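Local coordinates for protein nitroalkane oxidase (Podospora anserina, PDB 3MKH) that oxidises primary and secondary nitroalkanes to aldehydes or ketones with FAD and molecular oxygen, releasing nitrite and hydrogen peroxide, at residues A175-G181 with F224-H229; R43-T47 with T236-G240. All blocks are in the same frame, centred on the assembly; numbering follows the deposited sequence.

Contact 1: residues A175-G181 with F224-H229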
loop_
_atom_site.group_PDB
_atom_site.type_symbol
_atom_site.label_atom_id
_atom_site.label_comp_id
_atom_site.label_asym_id
_atom_site.label_seq_id
_atom_site.Cartn_x
_atom_site.Cartn_y
_atom_site.Cartn_z
ATOM N N ALA A 175 -9.248 -29.746 23.358
ATOM C CA ALA A 175 -9.463 -30.073 24.768
ATOM C C ALA A 175 -10.905 -30.494 25.103
ATOM O O ALA A 175 -11.179 -30.942 26.216
ATOM C CB ALA A 175 -9.003 -28.904 25.660
ATOM N N GLY A 176 -11.825 -30.367 24.144
ATOM C CA GLY A 176 -13.207 -30.789 24.363
ATOM C C GLY A 176 -14.005 -29.819 25.220
ATOM O O GLY A 176 -13.462 -28.828 25.710
ATOM N N TRP A 177 -15.293 -30.102 25.414
ATOM C CA TRP A 177 -16.164 -29.200 26.161
ATOM C C TRP A 177 -15.767 -29.070 27.632
ATOM O O TRP A 177 -15.970 -28.014 28.243
ATOM C CB TRP A 177 -17.620 -29.653 26.074
ATOM C CG TRP A 177 -18.167 -29.636 24.688
ATOM C CD1 TRP A 177 -18.556 -30.721 23.948
ATOM C CD2 TRP A 177 -18.393 -28.484 23.864
ATOM N NE1 TRP A 177 -19.015 -30.315 22.720
ATOM C CE2 TRP A 177 -18.922 -28.949 22.637
ATOM C CE3 TRP A 177 -18.207 -27.105 24.045
ATOM C CZ2 TRP A 177 -19.255 -28.091 21.593
ATOM C CZ3 TRP A 177 -18.540 -26.244 22.998
ATOM C CH2 TRP A 177 -19.069 -26.744 21.791
ATOM N N ASP A 178 -15.206 -30.142 28.188
ATOM C CA ASP A 178 -14.892 -30.191 29.615
ATOM C C ASP A 178 -13.380 -30.101 29.855
ATOM O O ASP A 178 -12.904 -30.288 30.979
ATOM C CB ASP A 178 -15.499 -31.438 30.274
ATOM C CG ASP A 178 -14.852 -32.735 29.815
ATOM O OD1 ASP A 178 -13.952 -32.703 28.939
ATOM O OD2 ASP A 178 -15.259 -33.799 30.335
ATOM N N PHE A 179 -12.632 -29.837 28.782
ATOM C CA PHE A 179 -11.196 -29.623 28.871
ATOM C C PHE A 179 -10.394 -30.876 29.222
ATOM O O PHE A 179 -9.234 -30.789 29.598
ATOM C CB PHE A 179 -10.899 -28.473 29.844
ATOM C CG PHE A 179 -11.559 -27.186 29.443
ATOM C CD1 PHE A 179 -11.484 -26.751 28.127
ATOM C CD2 PHE A 179 -12.266 -26.428 30.356
ATOM C CE1 PHE A 179 -12.104 -25.576 27.740
ATOM C CE2 PHE A 179 -12.881 -25.247 29.974
ATOM C CZ PHE A 179 -12.796 -24.828 28.658
ATOM N N LYS A 180 -10.995 -32.043 29.069
ATOM C CA LYS A 180 -10.260 -33.274 29.323
ATOM C C LYS A 180 -10.030 -34.077 28.042
ATOM O O LYS A 180 -9.707 -35.265 28.091
ATOM C CB LYS A 180 -10.973 -34.112 30.392
ATOM C CG LYS A 180 -10.965 -33.455 31.774
ATOM C CD LYS A 180 -11.594 -34.380 32.816
ATOM C CE LYS A 180 -11.749 -33.683 34.164
ATOM N NZ LYS A 180 -10.492 -32.995 34.597
ATOM N N GLY A 181 -10.211 -33.421 26.896
ATOM C CA GLY A 181 -9.927 -34.033 25.608
ATOM C C GLY A 181 -11.147 -34.172 24.720
ATOM O O GLY A 181 -12.216 -34.623 25.147
ATOM N N PHE A 224 -3.771 -36.367 29.571
ATOM C CA PHE A 224 -4.083 -35.121 28.866
ATOM C C PHE A 224 -4.232 -34.002 29.882
ATOM O O PHE A 224 -4.898 -34.172 30.906
ATOM C CB PHE A 224 -5.362 -35.255 28.028
ATOM C CG PHE A 224 -5.699 -34.014 27.222
ATOM C CD1 PHE A 224 -6.579 -33.068 27.720
ATOM C CD2 PHE A 224 -5.131 -33.800 25.973
ATOM C CE1 PHE A 224 -6.891 -31.908 26.985
ATOM C CE2 PHE A 224 -5.442 -32.657 25.224
ATOM C CZ PHE A 224 -6.323 -31.710 25.740
ATOM N N GLU A 225 -3.623 -32.856 29.609
ATOM C CA GLU A 225 -3.747 -31.719 30.522
ATOM C C GLU A 225 -3.772 -30.400 29.772
ATOM O O GLU A 225 -2.973 -30.186 28.862
ATOM C CB GLU A 225 -2.599 -31.708 31.541
ATOM C CG GLU A 225 -2.797 -30.688 32.685
ATOM C CD GLU A 225 -1.568 -30.534 33.578
ATOM O OE1 GLU A 225 -0.682 -31.417 33.528
ATOM O OE2 GLU A 225 -1.482 -29.527 34.324
ATOM N N VAL A 226 -4.704 -29.529 30.137
ATOM C CA VAL A 226 -4.666 -28.150 29.679
ATOM C C VAL A 226 -3.668 -27.378 30.547
ATOM O O VAL A 226 -3.827 -27.291 31.763
ATOM C CB VAL A 226 -6.052 -27.492 29.739
ATOM C CG1 VAL A 226 -5.952 -25.990 29.420
ATOM C CG2 VAL A 226 -7.010 -28.205 28.771
ATOM N N LEU A 227 -2.627 -26.839 29.922
ATOM C CA LEU A 227 -1.609 -26.094 30.654
ATOM C C LEU A 227 -2.011 -24.631 30.806
ATOM O O LEU A 227 -1.818 -24.048 31.865
ATOM C CB LEU A 227 -0.250 -26.184 29.955
ATOM C CG LEU A 227 0.348 -27.592 29.798
ATOM C CD1 LEU A 227 1.703 -27.505 29.116
ATOM C CD2 LEU A 227 0.470 -28.269 31.167
ATOM N N ARG A 228 -2.536 -24.037 29.733
ATOM C CA ARG A 228 -2.947 -22.636 29.782
ATOM C C ARG A 228 -4.014 -22.358 28.755
ATOM O O ARG A 228 -3.865 -22.722 27.575
ATOM C CB ARG A 228 -1.751 -21.694 29.561
ATOM C CG ARG A 228 -2.149 -20.227 29.460
ATOM C CD ARG A 228 -0.937 -19.296 29.412
ATOM N NE ARG A 228 -0.197 -19.359 28.150
ATOM C CZ ARG A 228 -0.341 -18.489 27.150
ATOM N NH1 ARG A 228 -1.212 -17.495 27.247
ATOM N NH2 ARG A 228 0.384 -18.616 26.045
ATOM N N HIS A 229 -5.101 -21.733 29.207
ATOM C CA HIS A 229 -6.108 -21.206 28.294
ATOM C C HIS A 229 -5.566 -19.902 27.726
ATOM O O HIS A 229 -5.091 -19.045 28.475
ATOM C CB HIS A 229 -7.437 -20.941 29.016
ATOM C CG HIS A 229 -8.128 -22.183 29.500
ATOM N ND1 HIS A 229 -8.848 -23.011 28.662
ATOM C CD2 HIS A 229 -8.219 -22.729 30.738
ATOM C CE1 HIS A 229 -9.342 -24.019 29.361
ATOM N NE2 HIS A 229 -8.969 -23.875 30.625
HETATM O O HOH W 1 -7.390 -30.593 31.354
#

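Contact 2: residues R43-T47 with T236-G240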
loop_
_atom_site.group_PDB
_atom_site.type_symbol
_atom_site.label_atom_id
_atom_site.label_comp_id
_atom_site.label_asym_id
_atom_site.label_seq_id
_atom_site.Cartn_x
_atom_site.Cartn_y
_atom_site.Cartn_z
ATOM N N ARG A 43 -16.872 -18.927 27.927
ATOM C CA ARG A 43 -17.493 -18.480 26.683
ATOM C C ARG A 43 -17.604 -19.662 25.722
ATOM O O ARG A 43 -18.677 -19.943 25.186
ATOM C CB ARG A 43 -16.708 -17.334 26.035
ATOM C CG ARG A 43 -16.890 -16.019 26.752
ATOM C CD ARG A 43 -16.471 -14.808 25.926
ATOM N NE ARG A 43 -16.962 -13.591 26.572
ATOM C CZ ARG A 43 -17.049 -12.400 25.992
ATOM N NH1 ARG A 43 -16.656 -12.220 24.732
ATOM N NH2 ARG A 43 -17.536 -11.379 26.686
ATOM N N PHE A 44 -16.485 -20.341 25.506
ATOM C CA PHE A 44 -16.458 -21.555 24.690
ATOM C C PHE A 44 -17.477 -22.575 25.216
ATOM O O PHE A 44 -18.344 -23.038 24.486
ATOM C CB PHE A 44 -15.051 -22.153 24.719
ATOM C CG PHE A 44 -14.988 -23.581 24.290
ATOM C CD1 PHE A 44 -15.154 -23.928 22.958
ATOM C CD2 PHE A 44 -14.729 -24.583 25.216
ATOM C CE1 PHE A 44 -15.073 -25.246 22.558
ATOM C CE2 PHE A 44 -14.652 -25.899 24.828
ATOM C CZ PHE A 44 -14.826 -26.235 23.495
ATOM N N GLN A 45 -17.379 -22.916 26.495
ATOM C CA GLN A 45 -18.258 -23.937 27.058
ATOM C C GLN A 45 -19.729 -23.592 26.851
ATOM O O GLN A 45 -20.532 -24.467 26.522
ATOM C CB GLN A 45 -17.948 -24.185 28.541
ATOM C CG GLN A 45 -16.584 -24.801 28.796
ATOM C CD GLN A 45 -16.403 -25.241 30.249
ATOM O OE1 GLN A 45 -16.037 -26.393 30.530
ATOM N NE2 GLN A 45 -16.677 -24.337 31.170
ATOM N N SER A 46 -20.072 -22.313 27.004
ATOM C CA SER A 46 -21.455 -21.872 26.882
ATOM C C SER A 46 -22.025 -22.059 25.469
ATOM O O SER A 46 -23.226 -21.947 25.276
ATOM C CB SER A 46 -21.609 -20.398 27.293
ATOM O OG SER A 46 -21.171 -19.522 26.258
ATOM N N THR A 47 -21.174 -22.316 24.482
ATOM C CA THR A 47 -21.685 -22.520 23.121
ATOM C C THR A 47 -22.067 -23.973 22.806
ATOM O O THR A 47 -22.461 -24.284 21.689
ATOM C CB THR A 47 -20.689 -22.026 22.042
ATOM O OG1 THR A 47 -19.472 -22.774 22.133
ATOM C CG2 THR A 47 -20.378 -20.547 22.236
ATOM N N THR A 236 -13.453 -15.178 20.804
ATOM C CA THR A 236 -13.364 -15.342 22.260
ATOM C C THR A 236 -14.098 -16.586 22.795
ATOM O O THR A 236 -13.926 -16.961 23.961
ATOM C CB THR A 236 -13.865 -14.088 22.995
ATOM O OG1 THR A 236 -15.278 -13.928 22.786
ATOM C CG2 THR A 236 -13.129 -12.840 22.486
ATOM N N SER A 237 -14.909 -17.221 21.945
ATOM C CA SER A 237 -15.592 -18.460 22.317
ATOM C C SER A 237 -14.873 -19.659 21.699
ATOM O O SER A 237 -15.365 -20.792 21.739
ATOM C CB SER A 237 -17.069 -18.439 21.876
ATOM O OG SER A 237 -17.201 -18.772 20.491
ATOM N N VAL A 238 -13.711 -19.406 21.117
ATOM C CA VAL A 238 -12.934 -20.479 20.501
ATOM C C VAL A 238 -11.869 -20.967 21.472
ATOM O O VAL A 238 -11.185 -20.164 22.096
ATOM C CB VAL A 238 -12.261 -20.010 19.197
ATOM C CG1 VAL A 238 -11.301 -21.059 18.698
ATOM C CG2 VAL A 238 -13.326 -19.673 18.140
ATOM N N SER A 239 -11.741 -22.281 21.616
ATOM C CA SER A 239 -10.777 -22.852 22.557
ATOM C C SER A 239 -9.669 -23.637 21.833
ATOM O O SER A 239 -9.918 -24.697 21.270
ATOM C CB SER A 239 -11.492 -23.765 23.561
ATOM O OG SER A 239 -10.569 -24.364 24.456
ATOM N N GLY A 240 -8.445 -23.125 21.873
ATOM C CA GLY A 240 -7.300 -23.854 21.343
ATOM C C GLY A 240 -6.134 -23.717 22.294
ATOM O O GLY A 240 -5.171 -23.021 22.005
HETATM O O HOH W 2 -13.751 -19.115 25.688
HETATM O O HOH W 3 -17.772 -21.511 20.121
#

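Contact 1: residues A175-G181 with F224-H229
Phe-224 and Val-226 are the two strand residues that reach into the curled loop 175-181. With its CG anti to the backbone N (chi1 -177°), Phe-224 lies against the loop backbone: Gly-181 CA sits over one ring face, 4.2 Å from the centroid, in a CH-pi contact displaced toward the rim. The carbonyl O of Phe-179 approaches the same ring at its edge, in plane, 3.7 Å from CE1, while the far end CZ meets Ala-175. Next along the strand, the CG2 branch of Val-226 fills the angle between Ala-175 CB (3.8 Å) and Phe-179 O (3.5 Å). Farther on, two rings meet: His-229 points CE1 at the centre of the Phe-179 ring, edge-to-face with the planes at 68°.

Ala-175, Val-226 and Phe-224 pack closely; the other side is looser. No direct hydrogen bond joins the segments. Instead one water donates to Phe-179 O at 2.6 Å and accepts from Val-226 N at 3.1 Å. Beyond it lies the exposed Lys-180, whose CB points away from the strand. The loop keeps its own shape: Gly-181 N bonds back to Ala-175 O (2.7 Å) around a type I turn, and Asp-178 OD1 accepts from Lys-180 N in an Asx turn, its OD2 making a salt bridge with Arg-213.

The strand's backbone partner is 242-251, with a classic beta bulge where Leu-227 and Arg-228 face His-242. The whole is a connecting loop packed on a strand of the beta domain of the acyl-CoA dehydrogenase fold.

Contact 2: residues R43-T47 with T236-G240
The Phe-44 ring is covered on both faces: Ser-239 CB sits over the centre of one, 3.6 Å from the centroid as a CH-pi contact, and Trp-177 stacks on the other. At its edge, in plane, comes the carbonyl O of Ser-237, which also receives a CA-H...O contact from Phe-44 CA (3.2 Å). The guanidinium of Arg-43 is likewise met at its edge. An extended chain from CG to NE carries NH1 to Thr-236 OG1, a bond of 2.9 Å bent only moderately (158°), while NH2 is taken by His-36 O.

Two waters bridge the segments, one between backbone atoms and one between side-chain hydroxyls. The first accepts from Phe-44 N and donates to Thr-236 O. The other donates to Thr-47 OG1 and lies 2.8 Å from Ser-237 OG, whose protein partner is Ser-91 OG. Thr-47 OG1 in turn donates to Phe-44 O (2.6 Å) on a lone pair in the carbonyl plane, so this oxygen, which also accepts from Thr-47 N, is gripped twice.

The buried contact thus seats the short helix 41-45 on the loop leading into strand 242-251, with Tyr-33 of helix 9-33 and helix 90-109 packed alongside.

How the contacts relate
The two contacts lie on the same side of the chain's centre, their centres about 12 Å apart. Along the chain the order is 43-47, 175-181, 224-229, 236-240, so contact 1 is nested within the loop that contact 2 closes. They also touch: Gly-176 O comes within 3.3 Å of Phe-44 CE2, and Phe-179 packs on Gln-45. Strand 224-228 of contact 1 runs on into the loop that carries 236-240, which leads to its antiparallel partner 242-251. Helix 41-45 of the N-terminal helical region is thus held against two loops of the beta domain, joining these parts of the acyl-CoA dehydrogenase fold; the side chain of Ser-239 lies about 6 Å from that of Thr-172, which binds FAD.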